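Local coordinates for protein tyrosinase (Aspergillus oryzae, PDB 6JU8) that is a copper-dependent monooxygenase that probably oxidises L-tyrosine and L-dopa to L-dopaquinone at a dinuclear copper centre, a step in melanin biosynthesis, at residues K404-R413 against V422-K430; F231-L242 against L354-V365. The protein carries 1 engineered substitution. One frame throughout, in Å; residues are numbered along the deposited sequence.

Interaction 1 (K404-R413 against V422-K430); sequences KDDDLRPFHR and VFFRSDDVK
With chi1 at 53°, the CG of Arg-413 sits between its own backbone N and carbonyl carbon, and this turn swings the chain back over Phe-424. Its CD then lies squarely above the ring, 3.6 Å from the centroid of Phe-424, a CH-pi contact, while the guanidinium runs on to Asp-428. There the carboxylate lies over a guanidinium face, so the long salt bridge rests on charge alone; a water bridges Arg-413 NH1, Asp-428 OD2 and Phe-423 O.

Arg-425 starts out away from the other segment, but a bend at chi2 (-128°) returns its head. NE reaches OD1 of Asp-407 at 2.7 Å, close to the guanidinium plane and on the anti side but well out of the carboxylate plane; NH2 adds a weak second bond to the same oxygen. The ring of Phe-423 is met by two other groups: Arg-409 CG stands over its face, 3.7 Å from the Phe-423 centroid, and the imidazole of His-412 lies beside it, nearly parallel but slid apart. Asp-79 holds His-412 ND1.

Farther along, the bent chain of Lys-404 brings NZ to Asp-427 OD2 at 2.8 Å, and Asp-405 shares the ammonium. Two waters tie Lys-404 O to the backbone N atoms of Ser-426 and Asp-427.

The backbones pair through Arg-413 and Val-422, whose N and O atoms exchange two bonds of 2.9 Å; Phe-424 N then bonds Phe-411 O, and Leu-408 N bonds Phe-424 O. Leu-408 centres an inverse gamma turn before the cis peptide of Pro-410. On the inner side, Phe-411 and Phe-424 meet Val-109 of helix 103-129, which carries copper ligand His-107. These contacts mark an antiparallel beta hairpin, its base extended by loops and packed against a helix of the dinuclear copper site.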
loop_
_atom_site.group_PDB
_atom_site.type_symbol
_atom_site.label_atom_id
_atom_site.label_comp_id
_atom_site.label_asym_id
_atom_site.label_seq_id
_atom_site.Cartn_x
_atom_site.Cartn_y
_atom_site.Cartn_z
ATOM N N LYS A 404 38.785 4.910 17.070
ATOM C CA LYS A 404 38.736 6.322 16.710
ATOM C C LYS A 404 39.358 6.553 15.342
ATOM O O LYS A 404 38.863 7.351 14.546
ATOM C CB LYS A 404 39.424 7.190 17.788
ATOM C CG LYS A 404 39.205 8.679 17.519
ATOM C CD LYS A 404 39.746 9.582 18.611
ATOM C CE LYS A 404 41.256 9.641 18.545
ATOM N NZ LYS A 404 41.756 10.409 17.370
ATOM N N ASP A 405 40.466 5.892 15.041
ATOM C CA ASP A 405 41.214 6.196 13.824
ATOM C C ASP A 405 40.891 5.280 12.663
ATOM O O ASP A 405 41.624 5.254 11.666
ATOM C CB ASP A 405 42.717 6.178 14.156
ATOM C CG ASP A 405 43.095 7.329 15.083
ATOM O OD1 ASP A 405 42.434 8.399 15.091
ATOM O OD2 ASP A 405 44.061 7.193 15.854
ATOM N N ASP A 406 39.775 4.549 12.739
ATOM C CA ASP A 406 39.431 3.678 11.619
ATOM C C ASP A 406 39.122 4.476 10.354
ATOM O O ASP A 406 38.382 5.471 10.388
ATOM C CB ASP A 406 38.179 2.855 11.948
ATOM C CG ASP A 406 38.386 1.753 12.961
ATOM O OD1 ASP A 406 39.514 1.492 13.415
ATOM O OD2 ASP A 406 37.369 1.106 13.310
ATOM N N ASP A 407 39.626 4.010 9.208
ATOM C CA ASP A 407 39.179 4.561 7.935
ATOM C C ASP A 407 37.704 4.238 7.723
ATOM O O ASP A 407 37.268 3.082 7.822
ATOM C CB ASP A 407 39.995 3.907 6.804
ATOM C CG ASP A 407 41.390 4.479 6.653
ATOM O OD1 ASP A 407 41.680 5.589 7.132
ATOM O OD2 ASP A 407 42.208 3.739 6.067
ATOM N N LEU A 408 36.925 5.250 7.396
ATOM C CA LEU A 408 35.500 5.066 7.103
ATOM C C LEU A 408 35.323 4.819 5.619
ATOM O O LEU A 408 34.789 5.611 4.840
ATOM C CB LEU A 408 34.735 6.295 7.590
ATOM C CG LEU A 408 34.894 6.637 9.064
ATOM C CD1 LEU A 408 34.201 7.959 9.389
ATOM C CD2 LEU A 408 34.356 5.520 9.944
ATOM N N ARG A 409 35.797 3.631 5.212
ATOM C CA ARG A 409 35.688 3.186 3.822
ATOM C C ARG A 409 34.219 3.080 3.450
ATOM O O ARG A 409 33.406 2.669 4.292
ATOM C CB ARG A 409 36.387 1.823 3.677
ATOM C CG ARG A 409 37.891 1.887 3.960
ATOM C CD ARG A 409 38.566 0.547 3.635
ATOM N NE ARG A 409 37.606 -0.540 3.769
ATOM C CZ ARG A 409 37.452 -1.554 2.931
ATOM N NH1 ARG A 409 36.534 -2.495 3.139
ATOM N NH2 ARG A 409 38.232 -1.643 1.854
ATOM N N PRO A 410 33.823 3.396 2.226
ATOM C CA PRO A 410 34.662 3.732 1.088
ATOM C C PRO A 410 34.774 5.217 0.786
ATOM O O PRO A 410 35.046 5.614 -0.357
ATOM C CB PRO A 410 33.845 3.041 -0.033
ATOM C CG PRO A 410 32.439 3.455 0.322
ATOM C CD PRO A 410 32.394 3.286 1.827
ATOM N N PHE A 411 34.618 6.060 1.793
ATOM C CA PHE A 411 34.393 7.478 1.595
ATOM C C PHE A 411 35.698 8.261 1.492
ATOM O O PHE A 411 36.458 8.289 2.450
ATOM C CB PHE A 411 33.540 8.026 2.736
ATOM C CG PHE A 411 32.222 7.304 2.910
ATOM C CD1 PHE A 411 31.382 7.100 1.816
ATOM C CD2 PHE A 411 31.820 6.855 4.162
ATOM C CE1 PHE A 411 30.154 6.457 1.992
ATOM C CE2 PHE A 411 30.597 6.247 4.343
ATOM C CZ PHE A 411 29.760 6.062 3.250
ATOM N N HIS A 412 35.905 8.896 0.355
ATOM C CA HIS A 412 37.126 9.652 0.079
ATOM C C HIS A 412 36.937 11.150 0.307
ATOM O O HIS A 412 35.865 11.710 0.059
ATOM C CB HIS A 412 37.578 9.428 -1.359
ATOM C CG HIS A 412 38.068 8.031 -1.595
ATOM N ND1 HIS A 412 37.440 7.193 -2.482
ATOM C CD2 HIS A 412 39.113 7.338 -1.116
ATOM C CE1 HIS A 412 38.064 6.029 -2.531
ATOM N NE2 HIS A 412 39.096 6.098 -1.708
ATOM N N ARG A 413 38.015 11.793 0.746
ATOM C CA ARG A 413 38.049 13.234 0.880
ATOM C C ARG A 413 39.426 13.760 0.484
ATOM O O ARG A 413 40.417 13.028 0.459
ATOM C CB ARG A 413 37.709 13.685 2.297
ATOM C CG ARG A 413 38.563 13.012 3.364
ATOM C CD ARG A 413 38.162 13.424 4.767
ATOM N NE ARG A 413 38.288 14.860 4.984
ATOM C CZ ARG A 413 39.413 15.445 5.373
ATOM N NH1 ARG A 413 40.525 14.757 5.599
ATOM N NH2 ARG A 413 39.398 16.764 5.531
ATOM N N VAL A 422 42.347 10.833 0.810
ATOM C CA VAL A 422 42.407 9.915 1.932
ATOM C C VAL A 422 40.990 9.422 2.243
ATOM O O VAL A 422 40.029 10.016 1.746
ATOM C CB VAL A 422 42.991 10.554 3.201
ATOM C CG1 VAL A 422 44.435 10.978 2.992
ATOM C CG2 VAL A 422 42.131 11.750 3.635
ATOM N N PHE A 423 40.878 8.384 3.065
ATOM C CA PHE A 423 39.548 8.062 3.595
ATOM C C PHE A 423 39.159 9.035 4.701
ATOM O O PHE A 423 40.014 9.480 5.485
ATOM C CB PHE A 423 39.533 6.639 4.140
ATOM C CG PHE A 423 39.534 5.582 3.062
ATOM C CD1 PHE A 423 38.482 5.520 2.145
ATOM C CD2 PHE A 423 40.557 4.659 2.974
ATOM C CE1 PHE A 423 38.469 4.531 1.177
ATOM C CE2 PHE A 423 40.538 3.683 2.001
ATOM C CZ PHE A 423 39.498 3.606 1.087
ATOM N N PHE A 424 37.863 9.290 4.842
ATOM C CA PHE A 424 37.331 9.903 6.055
ATOM C C PHE A 424 37.722 9.119 7.307
ATOM O O PHE A 424 37.832 7.896 7.299
ATOM C CB PHE A 424 35.802 9.981 6.000
ATOM C CG PHE A 424 35.259 11.240 5.365
ATOM C CD1 PHE A 424 35.097 11.378 3.994
ATOM C CD2 PHE A 424 34.895 12.304 6.182
ATOM C CE1 PHE A 424 34.582 12.546 3.441
ATOM C CE2 PHE A 424 34.397 13.479 5.644
ATOM C CZ PHE A 424 34.248 13.590 4.275
ATOM N N ARG A 425 37.906 9.854 8.397
ATOM C CA ARG A 425 38.068 9.338 9.749
ATOM C C ARG A 425 37.060 10.044 10.647
ATOM O O ARG A 425 36.617 11.146 10.318
ATOM C CB ARG A 425 39.503 9.548 10.269
ATOM C CG ARG A 425 40.485 8.745 9.417
ATOM C CD ARG A 425 41.397 7.873 10.243
ATOM N NE ARG A 425 42.213 7.038 9.355
ATOM C CZ ARG A 425 43.530 6.968 9.470
ATOM N NH1 ARG A 425 44.111 7.676 10.438
ATOM N NH2 ARG A 425 44.245 6.210 8.656
ATOM N N SER A 426 36.726 9.442 11.776
ATOM C CA SER A 426 35.684 9.973 12.637
ATOM C C SER A 426 35.987 11.391 13.077
ATOM O O SER A 426 35.077 12.235 13.108
ATOM C CB SER A 426 35.527 9.054 13.864
ATOM O OG SER A 426 34.958 7.809 13.449
ATOM N N ASP A 427 37.254 11.710 13.410
ATOM C CA ASP A 427 37.526 13.076 13.868
ATOM C C ASP A 427 37.225 14.108 12.789
ATOM O O ASP A 427 36.949 15.268 13.111
ATOM C CB ASP A 427 38.992 13.190 14.284
ATOM C CG ASP A 427 39.273 12.660 15.665
ATOM O OD1 ASP A 427 38.346 12.532 16.475
ATOM O OD2 ASP A 427 40.440 12.411 15.993
ATOM N N ASP A 428 37.250 13.739 11.511
ATOM C CA ASP A 428 36.938 14.655 10.415
ATOM C C ASP A 428 35.512 15.187 10.489
ATOM O O ASP A 428 35.255 16.294 10.017
ATOM C CB ASP A 428 37.127 14.005 9.044
ATOM C CG ASP A 428 38.550 13.560 8.789
ATOM O OD1 ASP A 428 39.495 14.205 9.291
ATOM O OD2 ASP A 428 38.742 12.551 8.082
ATOM N N VAL A 429 34.623 14.397 11.108
ATOM C CA VAL A 429 33.213 14.795 11.139
ATOM C C VAL A 429 32.704 15.007 12.549
ATOM O O VAL A 429 31.488 15.047 12.777
ATOM C CB VAL A 429 32.320 13.798 10.364
ATOM C CG1 VAL A 429 32.782 13.755 8.917
ATOM C CG2 VAL A 429 32.336 12.416 11.025
ATOM N N LYS A 430 33.597 15.170 13.524
ATOM C CA LYS A 430 33.159 15.479 14.896
ATOM C C LYS A 430 32.301 16.730 14.913
ATOM O O LYS A 430 31.256 16.810 15.572
ATOM C CB LYS A 430 34.406 15.656 15.780
ATOM C CG LYS A 430 34.097 16.001 17.235
ATOM C CD LYS A 430 35.333 16.553 17.933
ATOM C CE LYS A 430 36.288 15.435 18.317
ATOM N NZ LYS A 430 37.480 15.956 19.058
HETATM O O HOH W 1 37.222 6.699 12.439
HETATM O O HOH W 2 39.469 9.979 13.720
HETATM O O HOH W 3 42.554 8.031 5.990
HETATM O O HOH W 4 40.848 11.874 6.749
#

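Interaction 2 (F231-L242 against L354-V365); sequences FDKCQSTTKYGL and LWGAGHMSSVPV
His-359 and Phe-231, the two residues most deeply covered here, meet edge to face: the edge of Phe-231 is turned to the imidazole, with CD1 3.4 Å from His-359 NE2 and the planes at 56°. Thr-237 CA takes the opposite imidazole face in a CH-pi contact, so the ring is held between the two. Water bridges its NE2 to Phe-231 O, and ND1 lies 3.1 Å from Thr-238 N. The phenyl ring is engaged again where Val-365 CG2 stands over its face, 3.5 Å from the Phe-231 centroid; with CG1 of Val-365 anti to the carbonyl carbon (chi1 -65°), the other methyl, CG2, is turned onto the ring. Ser-362 leans obliquely on the same ring.

Tyr-240 anchors the other end. Its ring presents an edge to Leu-354 O, 3.5 Å from CE2 of Tyr-240, and its hydroxyl bonds Trp-338 O. Beyond, Leu-242 and Ala-357 exchange two backbone bonds of 2.9 Å, and Gly-241 joins Leu-242 opposite Ala-357 in a classic beta bulge. Close CA-H...O contacts bring Gly-356 against Tyr-240 O and Gly-358 against Thr-238 O, approaches permitted by the absence of side chains. His-359 N also bonds Thr-238 O.

Backbone pairing thus fixes the loop 231-242 at one end, while the imidazole combines dispersion across both faces with polar contact at its rim, which together would restrain rotation of the ring.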
loop_
_atom_site.group_PDB
_atom_site.type_symbol
_atom_site.label_atom_id
_atom_site.label_comp_id
_atom_site.label_asym_id
_atom_site.label_seq_id
_atom_site.Cartn_x
_atom_site.Cartn_y
_atom_site.Cartn_z
ATOM N N PHE A 231 14.149 -11.139 -0.979
ATOM C CA PHE A 231 14.443 -9.849 -1.606
ATOM C C PHE A 231 14.888 -10.039 -3.049
ATOM O O PHE A 231 14.756 -9.076 -3.814
ATOM C CB PHE A 231 15.478 -9.090 -0.787
ATOM C CG PHE A 231 14.936 -8.680 0.558
ATOM C CD1 PHE A 231 13.832 -7.853 0.685
ATOM C CD2 PHE A 231 15.538 -9.134 1.726
ATOM C CE1 PHE A 231 13.358 -7.465 1.914
ATOM C CE2 PHE A 231 15.093 -8.709 2.964
ATOM C CZ PHE A 231 14.017 -7.843 3.077
ATOM N N ASP A 232 15.364 -11.214 -3.446
ATOM C CA ASP A 232 15.642 -11.477 -4.847
ATOM C C ASP A 232 14.388 -11.460 -5.718
ATOM O O ASP A 232 14.490 -11.253 -6.933
ATOM C CB ASP A 232 16.351 -12.842 -4.982
ATOM C CG ASP A 232 15.642 -14.012 -4.329
ATOM O OD1 ASP A 232 14.984 -13.853 -3.283
ATOM O OD2 ASP A 232 15.720 -15.143 -4.880
ATOM N N LYS A 233 13.218 -11.643 -5.114
ATOM C CA LYS A 233 11.942 -11.726 -5.825
ATOM C C LYS A 233 11.196 -10.403 -5.845
ATOM O O LYS A 233 10.074 -10.315 -6.347
ATOM C CB LYS A 233 11.046 -12.800 -5.206
ATOM C CG LYS A 233 11.657 -14.182 -5.164
ATOM C CD LYS A 233 12.033 -14.699 -6.536
ATOM C CE LYS A 233 12.568 -16.127 -6.476
ATOM N NZ LYS A 233 12.857 -16.596 -7.866
ATOM N N CYS A 234 11.818 -9.351 -5.283
ATOM C CA CYS A 234 11.230 -8.029 -5.297
ATOM C C CYS A 234 11.726 -7.185 -6.457
ATOM O O CYS A 234 12.941 -7.109 -6.696
ATOM C CB CYS A 234 11.604 -7.261 -4.022
ATOM S SG CYS A 234 11.111 -8.106 -2.508
ATOM N N GLN A 235 10.793 -6.518 -7.130
ATOM C CA GLN A 235 11.163 -5.430 -8.037
ATOM C C GLN A 235 11.209 -4.098 -7.280
ATOM O O GLN A 235 12.106 -3.284 -7.538
ATOM C CB GLN A 235 10.177 -5.349 -9.219
ATOM C CG GLN A 235 10.531 -4.249 -10.196
ATOM C CD GLN A 235 9.721 -4.310 -11.485
ATOM O OE1 GLN A 235 9.113 -5.298 -11.857
ATOM N NE2 GLN A 235 9.822 -3.207 -12.214
ATOM N N SER A 236 10.266 -3.899 -6.379
ATOM C CA SER A 236 10.139 -2.700 -5.553
ATOM C C SER A 236 10.512 -2.999 -4.106
ATOM O O SER A 236 10.261 -4.080 -3.598
ATOM C CB SER A 236 8.686 -2.214 -5.596
ATOM O OG SER A 236 8.527 -1.044 -4.804
ATOM N N THR A 237 11.029 -1.980 -3.434
ATOM C CA THR A 237 11.097 -2.039 -1.976
ATOM C C THR A 237 9.678 -2.086 -1.393
ATOM O O THR A 237 8.729 -1.623 -2.044
ATOM C CB THR A 237 11.863 -0.825 -1.415
ATOM O OG1 THR A 237 11.222 0.404 -1.825
ATOM C CG2 THR A 237 13.290 -0.786 -1.934
ATOM N N THR A 238 9.559 -2.688 -0.227
ATOM C CA THR A 238 8.284 -2.821 0.456
ATOM C C THR A 238 8.445 -2.573 1.946
ATOM O O THR A 238 9.509 -2.832 2.511
ATOM C CB THR A 238 7.642 -4.181 0.165
ATOM O OG1 THR A 238 6.350 -4.293 0.800
ATOM C CG2 THR A 238 8.480 -5.355 0.666
ATOM N N LYS A 239 7.387 -2.078 2.568
ATOM C CA LYS A 239 7.236 -2.042 4.032
ATOM C C LYS A 239 6.184 -3.079 4.388
ATOM O O LYS A 239 5.021 -2.880 3.961
ATOM C CB LYS A 239 6.846 -0.644 4.533
ATOM C CG LYS A 239 7.818 0.469 4.117
ATOM C CD LYS A 239 7.119 1.830 4.316
ATOM C CE LYS A 239 8.042 3.005 4.000
ATOM N NZ LYS A 239 8.556 2.922 2.608
ATOM N N TYR A 240 6.535 -4.161 5.055
ATOM C CA TYR A 240 5.661 -5.221 5.542
ATOM C C TYR A 240 5.078 -6.128 4.465
ATOM O O TYR A 240 4.331 -7.051 4.818
ATOM C CB TYR A 240 4.496 -4.668 6.400
ATOM C CG TYR A 240 4.936 -4.201 7.765
ATOM C CD1 TYR A 240 5.515 -2.943 7.933
ATOM C CD2 TYR A 240 4.769 -5.011 8.909
ATOM C CE1 TYR A 240 5.920 -2.476 9.173
ATOM C CE2 TYR A 240 5.198 -4.551 10.143
ATOM C CZ TYR A 240 5.768 -3.291 10.274
ATOM O OH TYR A 240 6.180 -2.899 11.539
ATOM N N GLY A 241 5.361 -5.931 3.177
ATOM C CA GLY A 241 4.640 -6.703 2.165
ATOM C C GLY A 241 5.110 -8.107 1.860
ATOM O O GLY A 241 4.440 -8.763 1.037
ATOM N N LEU A 242 6.181 -8.589 2.477
ATOM C CA LEU A 242 6.642 -9.960 2.240
ATOM C C LEU A 242 6.209 -10.883 3.364
ATOM O O LEU A 242 6.666 -10.711 4.506
ATOM C CB LEU A 242 8.179 -10.032 2.147
ATOM C CG LEU A 242 8.800 -9.020 1.173
ATOM C CD1 LEU A 242 10.325 -9.203 1.137
ATOM C CD2 LEU A 242 8.190 -9.117 -0.215
ATOM N N LEU A 354 0.885 -7.342 13.360
ATOM C CA LEU A 354 2.144 -6.771 12.884
ATOM C C LEU A 354 2.880 -7.700 11.923
ATOM O O LEU A 354 4.045 -7.457 11.616
ATOM C CB LEU A 354 3.054 -6.335 14.035
ATOM C CG LEU A 354 2.659 -5.043 14.753
ATOM C CD1 LEU A 354 3.613 -4.761 15.905
ATOM C CD2 LEU A 354 2.632 -3.851 13.789
ATOM N N TRP A 355 2.215 -8.732 11.407
ATOM C CA TRP A 355 2.867 -9.639 10.452
ATOM C C TRP A 355 3.291 -8.916 9.179
ATOM O O TRP A 355 2.539 -8.093 8.643
ATOM C CB TRP A 355 1.867 -10.737 10.088
ATOM C CG TRP A 355 2.385 -11.874 9.262
ATOM C CD1 TRP A 355 3.676 -12.278 9.025
ATOM C CD2 TRP A 355 1.537 -12.786 8.545
ATOM N NE1 TRP A 355 3.702 -13.385 8.202
ATOM C CE2 TRP A 355 2.377 -13.711 7.892
ATOM C CE3 TRP A 355 0.146 -12.885 8.391
ATOM C CZ2 TRP A 355 1.876 -14.735 7.096
ATOM C CZ3 TRP A 355 -0.357 -13.918 7.597
ATOM C CH2 TRP A 355 0.499 -14.834 6.960
ATOM N N GLY A 356 4.496 -9.201 8.714
ATOM C CA GLY A 356 5.003 -8.863 7.412
ATOM C C GLY A 356 6.430 -8.366 7.460
ATOM O O GLY A 356 6.842 -7.747 8.459
ATOM N N ALA A 357 7.174 -8.628 6.387
ATOM C CA ALA A 357 8.579 -8.208 6.361
ATOM C C ALA A 357 8.848 -7.277 5.181
ATOM O O ALA A 357 8.148 -7.293 4.160
ATOM C CB ALA A 357 9.498 -9.414 6.255
ATOM N N GLY A 358 9.909 -6.493 5.298
ATOM C CA GLY A 358 10.259 -5.574 4.207
ATOM C C GLY A 358 11.654 -5.006 4.432
ATOM O O GLY A 358 12.334 -5.262 5.413
ATOM N N HIS A 359 12.070 -4.219 3.441
ATOM C CA HIS A 359 13.469 -3.883 3.256
ATOM C C HIS A 359 14.101 -3.244 4.483
ATOM O O HIS A 359 15.234 -3.585 4.836
ATOM C CB HIS A 359 13.623 -2.960 2.024
ATOM C CG HIS A 359 13.395 -3.773 0.763
ATOM N ND1 HIS A 359 12.139 -4.251 0.425
ATOM C CD2 HIS A 359 14.219 -4.198 -0.218
ATOM C CE1 HIS A 359 12.238 -4.960 -0.682
ATOM N NE2 HIS A 359 13.488 -4.946 -1.114
ATOM N N MET A 360 13.409 -2.290 5.113
ATOM C CA MET A 360 14.046 -1.538 6.184
ATOM C C MET A 360 14.475 -2.400 7.369
ATOM O O MET A 360 15.322 -1.962 8.167
ATOM C CB MET A 360 13.183 -0.362 6.656
ATOM C CG MET A 360 13.412 0.889 5.808
ATOM S SD MET A 360 14.957 1.748 6.231
ATOM C CE MET A 360 14.491 2.477 7.809
ATOM N N SER A 361 13.924 -3.599 7.528
ATOM C CA SER A 361 14.345 -4.407 8.688
ATOM C C SER A 361 15.562 -5.258 8.406
ATOM O O SER A 361 16.041 -5.928 9.327
ATOM C CB SER A 361 13.217 -5.332 9.154
ATOM O OG SER A 361 13.088 -6.400 8.223
ATOM N N SER A 362 16.081 -5.227 7.197
ATOM C CA SER A 362 17.149 -6.149 6.813
ATOM C C SER A 362 18.375 -5.345 6.411
ATOM O O SER A 362 18.382 -4.610 5.410
ATOM C CB SER A 362 16.631 -6.997 5.637
ATOM O OG SER A 362 17.694 -7.761 5.106
ATOM N N VAL A 363 19.455 -5.438 7.195
ATOM C CA VAL A 363 20.654 -4.623 6.919
ATOM C C VAL A 363 21.097 -4.730 5.473
ATOM O O VAL A 363 21.406 -3.692 4.862
ATOM C CB VAL A 363 21.807 -5.006 7.864
ATOM C CG1 VAL A 363 23.147 -4.474 7.378
ATOM C CG2 VAL A 363 21.515 -4.448 9.260
ATOM N N PRO A 364 21.170 -5.907 4.849
ATOM C CA PRO A 364 21.659 -5.950 3.476
ATOM C C PRO A 364 20.863 -5.123 2.482
ATOM O O PRO A 364 21.438 -4.775 1.447
ATOM C CB PRO A 364 21.598 -7.438 3.113
ATOM C CG PRO A 364 21.635 -8.157 4.428
ATOM C CD PRO A 364 20.952 -7.244 5.414
ATOM N N VAL A 365 19.586 -4.808 2.723
ATOM C CA VAL A 365 18.783 -4.130 1.717
ATOM C C VAL A 365 18.065 -2.893 2.219
ATOM O O VAL A 365 17.340 -2.267 1.433
ATOM C CB VAL A 365 17.775 -5.088 1.036
ATOM C CG1 VAL A 365 18.507 -6.167 0.246
ATOM C CG2 VAL A 365 16.824 -5.694 2.061
HETATM O O HOH W 5 14.913 -6.364 -3.100
HETATM O O HOH W 6 11.093 -1.020 4.016
#

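The two contacts illustrate how chemistry follows depth. Interaction 1 is partly buried and local, joining the strands and flanks of one hairpin; its charged pairs and bridging waters lie outward, while Phe-411 and Phe-424 pack on a helix of the copper site. Interaction 2 is buried throughout and brings together segments 112 residues apart within the common central domain; there, ring packing, tight glycines and backbone pairing prevail, with no salt bridge between the segments. Their centres lie 31 Å apart, and they neither touch nor share elements. Each nevertheless comes near the copper ligands: the side chain of Phe-411 is about 7 Å from that of His-107, and Val-365 and Ser-362 lie about 8 Å, side chain to side chain, from His-71 and His-336 respectively.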